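Local atomic coordinates of FACT-Spt16 (Cicer arietinum, PDB entry 5CE6), a protein that forms the N-terminal domain of the SPT16 subunit of FACT, a histone chaperone of transcription, and probably takes part in binding histones H3-H4. Residues Glu226-Glu231 against Glu288-Asp293; Ser215-Phe220 against Arg315-Asp320; Ser326-Val331 against Phe425-Ala430; Ile270-Gly275 against Pro281-Asn286. All blocks are in the same frame, centred on the assembly; numbering follows the deposited sequence.

Interaction 1: residues Glu226-Glu231 against Glu288-Asp293. With NA (sodium ion), chain E.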
loop_
_atom_site.group_PDB
_atom_site.type_symbol
_atom_site.label_atom_id
_atom_site.label_comp_id
_atom_site.label_asym_id
_atom_site.label_seq_id
_atom_site.Cartn_x
_atom_site.Cartn_y
_atom_site.Cartn_z
ATOM N N GLU A 226 -3.002 -26.818 -7.815
ATOM C CA GLU A 226 -3.727 -28.003 -8.287
ATOM C C GLU A 226 -2.787 -29.106 -8.772
ATOM O O GLU A 226 -2.992 -30.281 -8.457
ATOM C CB GLU A 226 -4.731 -27.643 -9.392
ATOM C CG GLU A 226 -5.884 -26.785 -8.894
ATOM C CD GLU A 226 -6.860 -26.401 -9.990
ATOM O OE1 GLU A 226 -6.585 -26.695 -11.173
ATOM O OE2 GLU A 226 -7.902 -25.799 -9.656
ATOM N N ASN A 227 -1.766 -28.733 -9.539
ATOM C CA ASN A 227 -0.791 -29.698 -10.044
ATOM C C ASN A 227 0.016 -30.336 -8.912
ATOM O O ASN A 227 0.246 -31.548 -8.902
ATOM C CB ASN A 227 0.165 -29.030 -11.038
ATOM C CG ASN A 227 -0.494 -28.713 -12.372
ATOM O OD1 ASN A 227 -1.682 -28.970 -12.571
ATOM N ND2 ASN A 227 0.282 -28.144 -13.294
ATOM N N VAL A 228 0.444 -29.508 -7.963
ATOM C CA VAL A 228 1.226 -29.975 -6.818
ATOM C C VAL A 228 0.443 -30.965 -5.951
ATOM O O VAL A 228 0.968 -32.004 -5.550
ATOM C CB VAL A 228 1.727 -28.787 -5.957
ATOM C CG1 VAL A 228 2.125 -29.255 -4.555
ATOM C CG2 VAL A 228 2.898 -28.093 -6.644
ATOM N N ILE A 229 -0.813 -30.644 -5.671
ATOM C CA ILE A 229 -1.656 -31.522 -4.868
ATOM C C ILE A 229 -1.974 -32.811 -5.633
ATOM O O ILE A 229 -1.943 -33.909 -5.067
ATOM C CB ILE A 229 -2.940 -30.799 -4.416
ATOM C CG1 ILE A 229 -2.583 -29.619 -3.510
ATOM C CG2 ILE A 229 -3.888 -31.762 -3.698
ATOM C CD1 ILE A 229 -3.682 -28.577 -3.385
ATOM N N ASP A 230 -2.252 -32.673 -6.927
ATOM C CA ASP A 230 -2.524 -33.815 -7.800
ATOM C C ASP A 230 -1.372 -34.814 -7.835
ATOM O O ASP A 230 -1.559 -36.009 -7.581
ATOM C CB ASP A 230 -2.794 -33.337 -9.228
ATOM C CG ASP A 230 -4.261 -33.398 -9.601
ATOM O OD1 ASP A 230 -4.950 -34.351 -9.173
ATOM O OD2 ASP A 230 -4.721 -32.493 -10.332
ATOM N N GLU A 231 -0.183 -34.322 -8.169
ATOM C CA GLU A 231 0.989 -35.178 -8.327
ATOM C C GLU A 231 1.669 -35.491 -6.999
ATOM O O GLU A 231 2.725 -36.128 -6.975
ATOM C CB GLU A 231 1.999 -34.538 -9.282
ATOM C CG GLU A 231 1.589 -34.545 -10.747
ATOM C CD GLU A 231 2.744 -34.195 -11.674
ATOM O OE1 GLU A 231 3.479 -35.118 -12.089
ATOM O OE2 GLU A 231 2.919 -32.998 -11.984
ATOM N N GLU A 288 8.999 -24.346 4.870
ATOM C CA GLU A 288 8.280 -25.588 5.111
ATOM C C GLU A 288 7.546 -26.022 3.845
ATOM O O GLU A 288 7.239 -25.199 2.985
ATOM C CB GLU A 288 7.285 -25.419 6.266
ATOM C CG GLU A 288 7.954 -25.183 7.601
ATOM C CD GLU A 288 8.787 -26.369 8.033
ATOM O OE1 GLU A 288 8.286 -27.514 7.950
ATOM O OE2 GLU A 288 9.945 -26.161 8.450
ATOM N N ALA A 289 7.282 -27.320 3.736
ATOM C CA ALA A 289 6.585 -27.866 2.580
ATOM C C ALA A 289 5.108 -27.498 2.628
ATOM O O ALA A 289 4.518 -27.427 3.704
ATOM C CB ALA A 289 6.750 -29.368 2.534
ATOM N N LEU A 290 4.523 -27.253 1.460
ATOM C CA LEU A 290 3.084 -27.041 1.356
ATOM C C LEU A 290 2.363 -28.261 1.918
ATOM O O LEU A 290 2.738 -29.397 1.627
ATOM C CB LEU A 290 2.688 -26.837 -0.108
ATOM C CG LEU A 290 1.226 -26.503 -0.374
ATOM C CD1 LEU A 290 0.966 -25.054 0.005
ATOM C CD2 LEU A 290 0.846 -26.761 -1.826
ATOM N N TYR A 291 1.344 -28.026 2.738
ATOM C CA TYR A 291 0.631 -29.121 3.397
ATOM C C TYR A 291 -0.785 -29.189 2.866
ATOM O O TYR A 291 -1.499 -28.182 2.848
ATOM C CB TYR A 291 0.605 -28.920 4.913
ATOM C CG TYR A 291 0.058 -30.115 5.668
ATOM C CD1 TYR A 291 0.890 -31.166 6.025
ATOM C CD2 TYR A 291 -1.283 -30.182 6.022
ATOM C CE1 TYR A 291 0.404 -32.254 6.711
ATOM C CE2 TYR A 291 -1.782 -31.269 6.704
ATOM C CZ TYR A 291 -0.930 -32.302 7.052
ATOM O OH TYR A 291 -1.418 -33.395 7.741
ATOM N N TYR A 292 -1.201 -30.378 2.439
ATOM C CA TYR A 292 -2.497 -30.506 1.795
ATOM C C TYR A 292 -3.204 -31.816 2.088
ATOM O O TYR A 292 -4.013 -32.274 1.287
ATOM C CB TYR A 292 -2.381 -30.298 0.277
ATOM C CG TYR A 292 -1.234 -31.045 -0.351
ATOM C CD1 TYR A 292 -1.332 -32.407 -0.615
ATOM C CD2 TYR A 292 -0.042 -30.394 -0.662
ATOM C CE1 TYR A 292 -0.283 -33.098 -1.172
ATOM C CE2 TYR A 292 1.012 -31.079 -1.219
ATOM C CZ TYR A 292 0.886 -32.429 -1.475
ATOM O OH TYR A 292 1.939 -33.117 -2.034
ATOM N N ASP A 293 -2.919 -32.419 3.237
ATOM C CA ASP A 293 -3.684 -33.596 3.634
ATOM C C ASP A 293 -5.093 -33.179 4.066
ATOM O O ASP A 293 -5.469 -32.018 3.925
ATOM C CB ASP A 293 -2.964 -34.369 4.736
ATOM C CG ASP A 293 -3.221 -35.865 4.657
ATOM O OD1 ASP A 293 -4.404 -36.273 4.643
ATOM O OD2 ASP A 293 -2.236 -36.627 4.586
HETATM NA NA NA E . 3.053 -26.625 5.842
HETATM O O HOH W 1 3.794 -26.343 8.482
HETATM O O HOH W 2 4.507 -29.025 6.119
#
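The closing turn of a helix, at V228 and I229, lies beside an irregular length of chain at L290 and Y292, with the CA of I229 6.8 Å from the CA of Y292. At V228 and L290 the backbones stand wider apart, their CA atoms separated by 8.9 Å, and the space between is filled by apolar side chains. I229 lays its CG1 over one face of the Y292 ring, 4.1 Å from the centroid and 28° off the ring normal, a CH-pi contact, while its CG2 comes close to CD1 of the same ring. A beta-branched isoleucine suits this place because its two arms spread over one flat surface. The ring is brought against the helix by an uncommon first torsion, with Y292 CG set between backbone N and carbonyl carbon (chi1 46°). V228 CG1 is shared: it touches L290 CD2 at 3.9 Å and approaches the ring obliquely, 4.0 Å from Y292 CE2. The tyrosine hydroxyl passes beyond this apolar patch to hydrogen-bond K233 O, just past the helix end. An alanine in place of Y292 would probably leave I229 CG1 uncovered and the K233 carbonyl without its hydroxyl mate. Next to L290, A289 O binds a sodium ion at 2.7 Å, accompanied by two waters. L290 also packs on L240 of helix 237-249 and I298 of strand 296-306. The arrangement joins the end of helix 200-230 to the connection between strands 270-273 and 296-306, within what is probably the pita-bread fold of the M24 metallopeptidase family.

Interaction 2: residues Ser215-Phe220 against Arg315-Asp320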
loop_
_atom_site.group_PDB
_atom_site.type_symbol
_atom_site.label_atom_id
_atom_site.label_comp_id
_atom_site.label_asym_id
_atom_site.label_seq_id
_atom_site.Cartn_x
_atom_site.Cartn_y
_atom_site.Cartn_z
ATOM N N SER A 215 -4.522 -12.163 -12.695
ATOM C CA SER A 215 -4.110 -13.120 -13.716
ATOM C C SER A 215 -3.089 -14.103 -13.156
ATOM O O SER A 215 -3.117 -15.296 -13.476
ATOM C CB SER A 215 -3.512 -12.406 -14.928
ATOM O OG SER A 215 -4.415 -11.462 -15.459
ATOM N N VAL A 216 -2.177 -13.587 -12.341
ATOM C CA VAL A 216 -1.184 -14.420 -11.683
ATOM C C VAL A 216 -1.847 -15.424 -10.731
ATOM O O VAL A 216 -1.504 -16.607 -10.731
ATOM C CB VAL A 216 -0.135 -13.558 -10.949
ATOM C CG1 VAL A 216 0.720 -14.402 -10.018
ATOM C CG2 VAL A 216 0.727 -12.823 -11.962
ATOM N N MET A 217 -2.810 -14.964 -9.939
ATOM C CA MET A 217 -3.511 -15.872 -9.026
ATOM C C MET A 217 -4.268 -16.941 -9.801
ATOM O O MET A 217 -4.173 -18.134 -9.502
ATOM C CB MET A 217 -4.486 -15.107 -8.122
ATOM C CG MET A 217 -5.295 -16.016 -7.197
ATOM S SD MET A 217 -4.278 -16.786 -5.925
ATOM C CE MET A 217 -4.083 -15.430 -4.791
ATOM N N LYS A 218 -5.018 -16.511 -10.806
ATOM C CA LYS A 218 -5.872 -17.431 -11.545
ATOM C C LYS A 218 -5.088 -18.379 -12.448
ATOM O O LYS A 218 -5.333 -19.593 -12.457
ATOM C CB LYS A 218 -6.888 -16.657 -12.389
ATOM C CG LYS A 218 -8.023 -17.529 -12.917
ATOM C CD LYS A 218 -8.808 -16.825 -14.013
ATOM C CE LYS A 218 -9.923 -17.707 -14.567
ATOM N NZ LYS A 218 -11.101 -17.771 -13.652
ATOM N N ASN A 219 -4.146 -17.827 -13.204
ATOM C CA ASN A 219 -3.501 -18.585 -14.268
ATOM C C ASN A 219 -2.166 -19.209 -13.888
ATOM O O ASN A 219 -1.666 -20.081 -14.597
ATOM C CB ASN A 219 -3.345 -17.721 -15.520
ATOM C CG ASN A 219 -4.675 -17.228 -16.047
ATOM O OD1 ASN A 219 -5.649 -17.981 -16.107
ATOM N ND2 ASN A 219 -4.726 -15.959 -16.425
ATOM N N PHE A 220 -1.580 -18.763 -12.786
ATOM C CA PHE A 220 -0.409 -19.462 -12.281
ATOM C C PHE A 220 -0.659 -20.158 -10.949
ATOM O O PHE A 220 -0.516 -21.380 -10.847
ATOM C CB PHE A 220 0.822 -18.561 -12.170
ATOM C CG PHE A 220 1.987 -19.260 -11.534
ATOM C CD1 PHE A 220 2.680 -20.235 -12.237
ATOM C CD2 PHE A 220 2.352 -18.988 -10.226
ATOM C CE1 PHE A 220 3.731 -20.905 -11.661
ATOM C CE2 PHE A 220 3.408 -19.659 -9.640
ATOM C CZ PHE A 220 4.097 -20.619 -10.359
ATOM N N ARG A 315 -6.340 -15.249 -1.520
ATOM C CA ARG A 315 -7.344 -16.316 -1.579
ATOM C C ARG A 315 -6.952 -17.417 -0.626
ATOM O O ARG A 315 -5.778 -17.602 -0.332
ATOM C CB ARG A 315 -7.435 -16.880 -2.999
ATOM C CG ARG A 315 -7.984 -15.899 -4.044
ATOM C CD ARG A 315 -9.477 -15.645 -3.828
ATOM N NE ARG A 315 -10.032 -14.733 -4.842
ATOM C CZ ARG A 315 -10.149 -13.416 -4.682
ATOM N NH1 ARG A 315 -9.746 -12.833 -3.557
ATOM N NH2 ARG A 315 -10.684 -12.676 -5.649
ATOM N N THR A 316 -7.949 -18.144 -0.136
ATOM C CA THR A 316 -7.707 -19.312 0.693
ATOM C C THR A 316 -8.294 -20.525 -0.020
ATOM O O THR A 316 -9.409 -20.470 -0.548
ATOM C CB THR A 316 -8.373 -19.156 2.048
ATOM O OG1 THR A 316 -7.822 -18.009 2.696
ATOM C CG2 THR A 316 -8.121 -20.379 2.918
ATOM N N PHE A 317 -7.527 -21.606 -0.061
ATOM C CA PHE A 317 -7.981 -22.838 -0.691
ATOM C C PHE A 317 -8.110 -23.912 0.373
ATOM O O PHE A 317 -7.324 -23.980 1.310
ATOM C CB PHE A 317 -7.016 -23.249 -1.806
ATOM C CG PHE A 317 -6.789 -22.166 -2.813
ATOM C CD1 PHE A 317 -7.699 -21.950 -3.842
ATOM C CD2 PHE A 317 -5.686 -21.336 -2.713
ATOM C CE1 PHE A 317 -7.500 -20.937 -4.760
ATOM C CE2 PHE A 317 -5.484 -20.316 -3.632
ATOM C CZ PHE A 317 -6.388 -20.117 -4.652
ATOM N N LEU A 318 -9.136 -24.739 0.238
ATOM C CA LEU A 318 -9.479 -25.678 1.281
ATOM C C LEU A 318 -9.380 -27.075 0.692
ATOM O O LEU A 318 -9.925 -27.338 -0.379
ATOM C CB LEU A 318 -10.904 -25.407 1.796
ATOM C CG LEU A 318 -11.169 -24.165 2.664
ATOM C CD1 LEU A 318 -11.009 -22.866 1.889
ATOM C CD2 LEU A 318 -12.562 -24.212 3.284
ATOM N N ILE A 319 -8.673 -27.959 1.389
ATOM C CA ILE A 319 -8.469 -29.320 0.921
ATOM C C ILE A 319 -9.184 -30.272 1.870
ATOM O O ILE A 319 -8.740 -30.446 3.007
ATOM C CB ILE A 319 -6.974 -29.696 0.930
ATOM C CG1 ILE A 319 -6.105 -28.531 0.438
ATOM C CG2 ILE A 319 -6.738 -30.975 0.127
ATOM C CD1 ILE A 319 -6.373 -28.121 -0.993
ATOM N N ASP A 320 -10.271 -30.884 1.403
ATOM C CA ASP A 320 -11.075 -31.783 2.234
ATOM C C ASP A 320 -11.422 -31.102 3.560
ATOM O O ASP A 320 -11.218 -31.663 4.642
ATOM C CB ASP A 320 -10.322 -33.093 2.483
ATOM C CG ASP A 320 -10.052 -33.867 1.204
ATOM O OD1 ASP A 320 -11.019 -34.206 0.497
ATOM O OD2 ASP A 320 -8.869 -34.131 0.906
#
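M217 meets F317 and R315 with the end of its side chain, the sulfur going to one and the methyl to the other. SD sits at the rim of the F317 ring, 5.4 Å from the centroid and 87° off the ring normal, so it lies almost in the ring plane; its nearest atom is F317 CZ, at 4.1 Å. This is a Met-aromatic contact made at the edge, where the polarisable sulfur faces the slightly positive ring hydrogens. The methyl CE turns the other way and packs 4.0 Å from R315 CG, on the aliphatic base of the arginine. M217 reaches both because its chain leaves the helix with CG opposite the backbone N (chi1 177°) and then bends at both of the next two torsions, a folding that unbranched methionine allows easily. The contact is a helix lying on a sheet, helix 200-230 against strand 309-319, consistent with the pita-bread fold of the M24 family; M217 also covers C300 and V302 of the adjoining strand 296-306. Further out, V222 and L225 of the same helix pack on F317, adding to the cover of its ring. R315 offers its CB and CG methylenes to the methyl, and its backbone N lies as close as CG; its chain bends at chi2 (-70°) and carries the guanidinium away to a salt bridge between NH2 and D431 OD1.

Interaction 3: residues Ser326-Val331 against Phe425-Ala430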
loop_
_atom_site.group_PDB
_atom_site.type_symbol
_atom_site.label_atom_id
_atom_site.label_comp_id
_atom_site.label_asym_id
_atom_site.label_seq_id
_atom_site.Cartn_x
_atom_site.Cartn_y
_atom_site.Cartn_z
ATOM N N SER A 326 -15.073 -25.115 6.672
ATOM C CA SER A 326 -15.975 -24.814 5.574
ATOM C C SER A 326 -16.910 -23.679 5.949
ATOM O O SER A 326 -17.086 -22.729 5.180
ATOM C CB SER A 326 -16.821 -26.048 5.225
ATOM O OG SER A 326 -16.008 -27.106 4.760
ATOM N N LYS A 327 -17.532 -23.797 7.122
ATOM C CA LYS A 327 -18.433 -22.757 7.609
ATOM C C LYS A 327 -17.699 -21.428 7.751
ATOM O O LYS A 327 -18.186 -20.389 7.308
ATOM C CB LYS A 327 -19.041 -23.136 8.961
ATOM C CG LYS A 327 -19.904 -22.014 9.548
ATOM C CD LYS A 327 -20.507 -22.359 10.907
ATOM C CE LYS A 327 -21.309 -21.168 11.445
ATOM N NZ LYS A 327 -21.893 -21.385 12.799
ATOM N N ALA A 328 -16.527 -21.458 8.380
ATOM C CA ALA A 328 -15.783 -20.229 8.591
ATOM C C ALA A 328 -15.474 -19.550 7.263
ATOM O O ALA A 328 -15.526 -18.324 7.155
ATOM C CB ALA A 328 -14.502 -20.513 9.343
ATOM N N TYR A 329 -15.136 -20.339 6.250
ATOM C CA TYR A 329 -14.826 -19.742 4.967
ATOM C C TYR A 329 -16.058 -19.077 4.369
ATOM O O TYR A 329 -15.970 -17.964 3.856
ATOM C CB TYR A 329 -14.206 -20.737 3.974
ATOM C CG TYR A 329 -13.911 -20.061 2.658
ATOM C CD1 TYR A 329 -14.835 -20.076 1.626
ATOM C CD2 TYR A 329 -12.725 -19.357 2.469
ATOM C CE1 TYR A 329 -14.592 -19.438 0.451
ATOM C CE2 TYR A 329 -12.482 -18.698 1.287
ATOM C CZ TYR A 329 -13.410 -18.746 0.283
ATOM O OH TYR A 329 -13.170 -18.101 -0.897
ATOM N N GLU A 330 -17.202 -19.754 4.439
ATOM C CA GLU A 330 -18.442 -19.195 3.913
ATOM C C GLU A 330 -18.775 -17.882 4.607
ATOM O O GLU A 330 -19.165 -16.902 3.945
ATOM C CB GLU A 330 -19.592 -20.193 4.071
ATOM C CG GLU A 330 -19.414 -21.439 3.229
ATOM C CD GLU A 330 -20.641 -22.323 3.235
ATOM O OE1 GLU A 330 -21.281 -22.452 2.172
ATOM O OE2 GLU A 330 -20.965 -22.886 4.298
ATOM N N VAL A 331 -18.588 -17.864 5.926
ATOM C CA VAL A 331 -18.859 -16.667 6.724
ATOM C C VAL A 331 -17.884 -15.537 6.380
ATOM O O VAL A 331 -18.284 -14.372 6.224
ATOM C CB VAL A 331 -18.830 -16.975 8.226
ATOM C CG1 VAL A 331 -19.021 -15.704 9.043
ATOM C CG2 VAL A 331 -19.922 -17.995 8.574
ATOM N N PHE A 425 -6.014 -22.809 12.694
ATOM C CA PHE A 425 -5.864 -22.357 11.317
ATOM C C PHE A 425 -6.366 -20.934 11.149
ATOM O O PHE A 425 -7.033 -20.389 12.030
ATOM C CB PHE A 425 -6.603 -23.284 10.345
ATOM C CG PHE A 425 -8.103 -23.196 10.436
ATOM C CD1 PHE A 425 -8.796 -23.894 11.416
ATOM C CD2 PHE A 425 -8.821 -22.416 9.536
ATOM C CE1 PHE A 425 -10.179 -23.820 11.498
ATOM C CE2 PHE A 425 -10.201 -22.327 9.613
ATOM C CZ PHE A 425 -10.891 -23.032 10.595
ATOM N N SER A 426 -6.037 -20.327 10.017
ATOM C CA SER A 426 -6.543 -19.002 9.701
ATOM C C SER A 426 -7.090 -19.009 8.274
ATOM O O SER A 426 -6.843 -19.949 7.516
ATOM C CB SER A 426 -5.432 -17.947 9.855
ATOM O OG SER A 426 -4.947 -17.928 11.199
ATOM N N LEU A 427 -7.860 -17.979 7.928
ATOM C CA LEU A 427 -8.412 -17.812 6.579
ATOM C C LEU A 427 -8.265 -16.359 6.182
ATOM O O LEU A 427 -8.332 -15.481 7.043
ATOM C CB LEU A 427 -9.901 -18.167 6.544
ATOM C CG LEU A 427 -10.310 -19.551 7.049
ATOM C CD1 LEU A 427 -11.832 -19.616 7.208
ATOM C CD2 LEU A 427 -9.839 -20.638 6.131
ATOM N N LEU A 428 -8.114 -16.106 4.887
ATOM C CA LEU A 428 -7.899 -14.743 4.388
ATOM C C LEU A 428 -8.487 -14.536 3.001
ATOM O O LEU A 428 -8.307 -15.374 2.101
ATOM C CB LEU A 428 -6.395 -14.440 4.372
ATOM C CG LEU A 428 -6.018 -13.052 3.850
ATOM C CD1 LEU A 428 -6.520 -11.984 4.811
ATOM C CD2 LEU A 428 -4.505 -12.978 3.707
ATOM N N LEU A 429 -9.191 -13.418 2.825
ATOM C CA LEU A 429 -9.678 -12.999 1.519
ATOM C C LEU A 429 -9.294 -11.548 1.297
ATOM O O LEU A 429 -9.507 -10.708 2.171
ATOM C CB LEU A 429 -11.200 -13.141 1.424
ATOM C CG LEU A 429 -11.743 -14.553 1.241
ATOM C CD1 LEU A 429 -13.266 -14.523 1.297
ATOM C CD2 LEU A 429 -11.287 -15.103 -0.101
ATOM N N ALA A 430 -8.731 -11.244 0.134
ATOM C CA ALA A 430 -8.436 -9.850 -0.196
ATOM C C ALA A 430 -8.731 -9.561 -1.645
ATOM O O ALA A 430 -8.469 -10.387 -2.523
ATOM C CB ALA A 430 -6.982 -9.489 0.126
#
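Apolar contacts come first: A328 and Y329 of the helix rest on L427 and L429 of the strand. The two short axes run nearly alongside, at 26° between their directions and 9.2 Å at closest approach. L427 CD1 reaches the helix backbone itself, lying 3.5 Å from A328 CB and equally close to Y329 N. Alanine suits this position because its small side chain lets the leucine methyl come up against the helix; Y329 CB lines the same methyl at 4.2 Å. Two residues along the strand, L429 offers its CD2 to the far end of the tyrosine, 4.0 Å from Y329 CE2 and 3.6 Å from Y329 OH, the two side chains crossing at about a right angle. The methyl meets the ring obliquely. Y329 gets there because its CG stands opposite the backbone N (chi1 180°), which sends the long ring out along the strand. Within the strand, L427 CG also lies in the plane of the F425 ring, at its edge. L428, between L427 and L429, points its side chain away from the helix.

Polar interactions are made elsewhere: the tyrosine's one polar side-chain atom, the buried Y329 OH, has its hydrogen bond to K449 O, outside the two segments. L429 continues onto L333 and Q336 of the same helix, while A328 also touches L413 of the neighbouring strand. The contact is mainly apolar, with leucine methyls also set against a helix backbone N and the tyrosine hydroxyl, and it therefore depends on shape and burial.

Interaction 4: residues Ile270-Gly275 against Pro281-Asn286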
loop_
_atom_site.group_PDB
_atom_site.type_symbol
_atom_site.label_atom_id
_atom_site.label_comp_id
_atom_site.label_asym_id
_atom_site.label_seq_id
_atom_site.Cartn_x
_atom_site.Cartn_y
_atom_site.Cartn_z
ATOM N N ILE A 270 2.994 -14.338 -0.483
ATOM C CA ILE A 270 2.826 -15.033 0.784
ATOM C C ILE A 270 2.122 -16.344 0.533
ATOM O O ILE A 270 1.041 -16.365 -0.033
ATOM C CB ILE A 270 1.990 -14.184 1.759
ATOM C CG1 ILE A 270 2.792 -12.937 2.176
ATOM C CG2 ILE A 270 1.556 -15.012 2.985
ATOM C CD1 ILE A 270 1.927 -11.832 2.800
ATOM N N PHE A 271 2.764 -17.440 0.919
ATOM C CA PHE A 271 2.130 -18.753 0.881
ATOM C C PHE A 271 2.220 -19.357 2.262
ATOM O O PHE A 271 3.302 -19.403 2.853
ATOM C CB PHE A 271 2.841 -19.659 -0.117
ATOM C CG PHE A 271 2.553 -19.315 -1.542
ATOM C CD1 PHE A 271 3.308 -18.358 -2.203
ATOM C CD2 PHE A 271 1.507 -19.936 -2.215
ATOM C CE1 PHE A 271 3.031 -18.018 -3.519
ATOM C CE2 PHE A 271 1.230 -19.610 -3.542
ATOM C CZ PHE A 271 1.996 -18.654 -4.188
ATOM N N GLN A 272 1.084 -19.822 2.782
ATOM C CA GLN A 272 1.048 -20.394 4.129
ATOM C C GLN A 272 0.163 -21.624 4.151
ATOM O O GLN A 272 -0.873 -21.663 3.483
ATOM C CB GLN A 272 0.494 -19.369 5.128
ATOM C CG GLN A 272 1.330 -18.109 5.244
ATOM C CD GLN A 272 0.723 -17.055 6.146
ATOM O OE1 GLN A 272 -0.405 -17.191 6.615
ATOM N NE2 GLN A 272 1.463 -15.970 6.364
ATOM N N SER A 273 0.555 -22.616 4.942
ATOM C CA SER A 273 -0.276 -23.802 5.115
ATOM C C SER A 273 0.197 -24.535 6.353
ATOM O O SER A 273 1.102 -24.070 7.036
ATOM C CB SER A 273 -0.169 -24.716 3.890
ATOM O OG SER A 273 1.117 -25.315 3.824
ATOM N N GLY A 274 -0.414 -25.682 6.644
ATOM C CA GLY A 274 0.131 -26.574 7.650
ATOM C C GLY A 274 0.164 -26.014 9.059
ATOM O O GLY A 274 1.102 -26.284 9.832
ATOM N N GLY A 275 -0.852 -25.234 9.404
ATOM C CA GLY A 275 -1.001 -24.792 10.779
ATOM C C GLY A 275 -0.158 -23.583 11.144
ATOM O O GLY A 275 -0.194 -23.129 12.286
ATOM N N PRO A 281 0.480 -8.135 7.229
ATOM C CA PRO A 281 0.901 -7.957 5.834
ATOM C C PRO A 281 2.404 -8.184 5.649
ATOM O O PRO A 281 2.865 -8.405 4.528
ATOM C CB PRO A 281 0.507 -6.502 5.529
ATOM C CG PRO A 281 0.450 -5.827 6.862
ATOM C CD PRO A 281 -0.033 -6.888 7.824
ATOM N N SER A 282 3.145 -8.147 6.751
ATOM C CA SER A 282 4.592 -8.343 6.740
ATOM C C SER A 282 5.016 -9.812 6.757
ATOM O O SER A 282 6.211 -10.117 6.827
ATOM C CB SER A 282 5.209 -7.648 7.951
ATOM O OG SER A 282 4.689 -8.184 9.156
ATOM N N ALA A 283 4.051 -10.725 6.697
ATOM C CA ALA A 283 4.368 -12.144 6.813
ATOM C C ALA A 283 5.250 -12.627 5.666
ATOM O O ALA A 283 5.145 -12.145 4.539
ATOM C CB ALA A 283 3.093 -12.976 6.905
ATOM N N VAL A 284 6.142 -13.572 5.970
ATOM C CA VAL A 284 7.051 -14.100 4.956
ATOM C C VAL A 284 6.887 -15.603 4.753
ATOM O O VAL A 284 6.787 -16.377 5.724
ATOM C CB VAL A 284 8.551 -13.723 5.229
ATOM C CG1 VAL A 284 8.660 -12.328 5.820
ATOM C CG2 VAL A 284 9.219 -14.716 6.148
ATOM N N SER A 285 6.845 -16.006 3.485
ATOM C CA SER A 285 6.713 -17.417 3.137
ATOM C C SER A 285 7.903 -18.181 3.695
ATOM O O SER A 285 9.057 -17.824 3.444
ATOM C CB SER A 285 6.657 -17.592 1.622
ATOM O OG SER A 285 5.500 -16.980 1.070
ATOM N N ASN A 286 7.628 -19.227 4.461
ATOM C CA ASN A 286 8.712 -19.979 5.095
ATOM C C ASN A 286 9.281 -21.089 4.205
ATOM O O ASN A 286 8.898 -21.194 3.035
ATOM C CB ASN A 286 8.286 -20.499 6.473
ATOM C CG ASN A 286 7.184 -21.545 6.403
ATOM O OD1 ASN A 286 7.010 -22.229 5.391
ATOM N ND2 ASN A 286 6.425 -21.671 7.489
HETATM O O HOH W 3 4.718 -19.770 5.030
HETATM O O HOH W 4 4.389 -17.217 6.458
HETATM O O HOH W 5 4.324 -24.004 7.376
#
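I270 reaches toward the loop of A283 with one arm of its side chain, and that arm can be traced outward. From CB, CG1 comes 3.4 Å from A283 O; the terminal CD1 continues past the same carbonyl and ends 4.0 Å from P281 O, with A283 CB at 4.4 Å. The isoleucine lies along the loop, its methylene and methyl against the carbonyls of A283 and P281. At the backbone, I270 CA lies 3.3 Å from S285 OG. That hydroxyl stands opposite its own carbonyl carbon (chi1 -64°), which turns it to accept F271 N at 2.8 Å, with an N-H...O angle of 154°; it is also bonded to P269 O. Serine fits because one short hydroxyl can serve an N-H and a carbonyl together; an alanine at S285 would probably leave both F271 N and P269 O without this mate. Water 3 continues the link, donating to F271 O at 2.6 Å and accepting from N286 N. Water 5 joins S273 O to N286 ND2. Q272 NE2 touches A283 CB at 3.5 Å, but its main polar partner is D278 O. The strand is held on two sides: the backbones of I270 and Q272 bond A301 and I299 of strand 296-306, whereas F271 turns its N and O to the loop and packs its ring on H237, L240 and T244 of helix 237-249.

How the interactions relate
All four interactions lie in the M24-like part of the chain. Interactions 1 and 2 share helix 200-230, with centres 12 Å apart, and meet where I229 packs on I319. Interaction 4 is nested in the loop closed by interaction 1, itself nested inside that closed by interaction 2; interaction 3 follows in series. S273 OG and Y291 N probably bond interactions 4 and 1 together, 15 Å between centres. Interactions 2 and 3, 14 Å apart, are joined by T316 OG1 to L428 O. Helices 200-230 and 323-342 thus pack on different sheets, which are joined through strands 309-319 and 424-435.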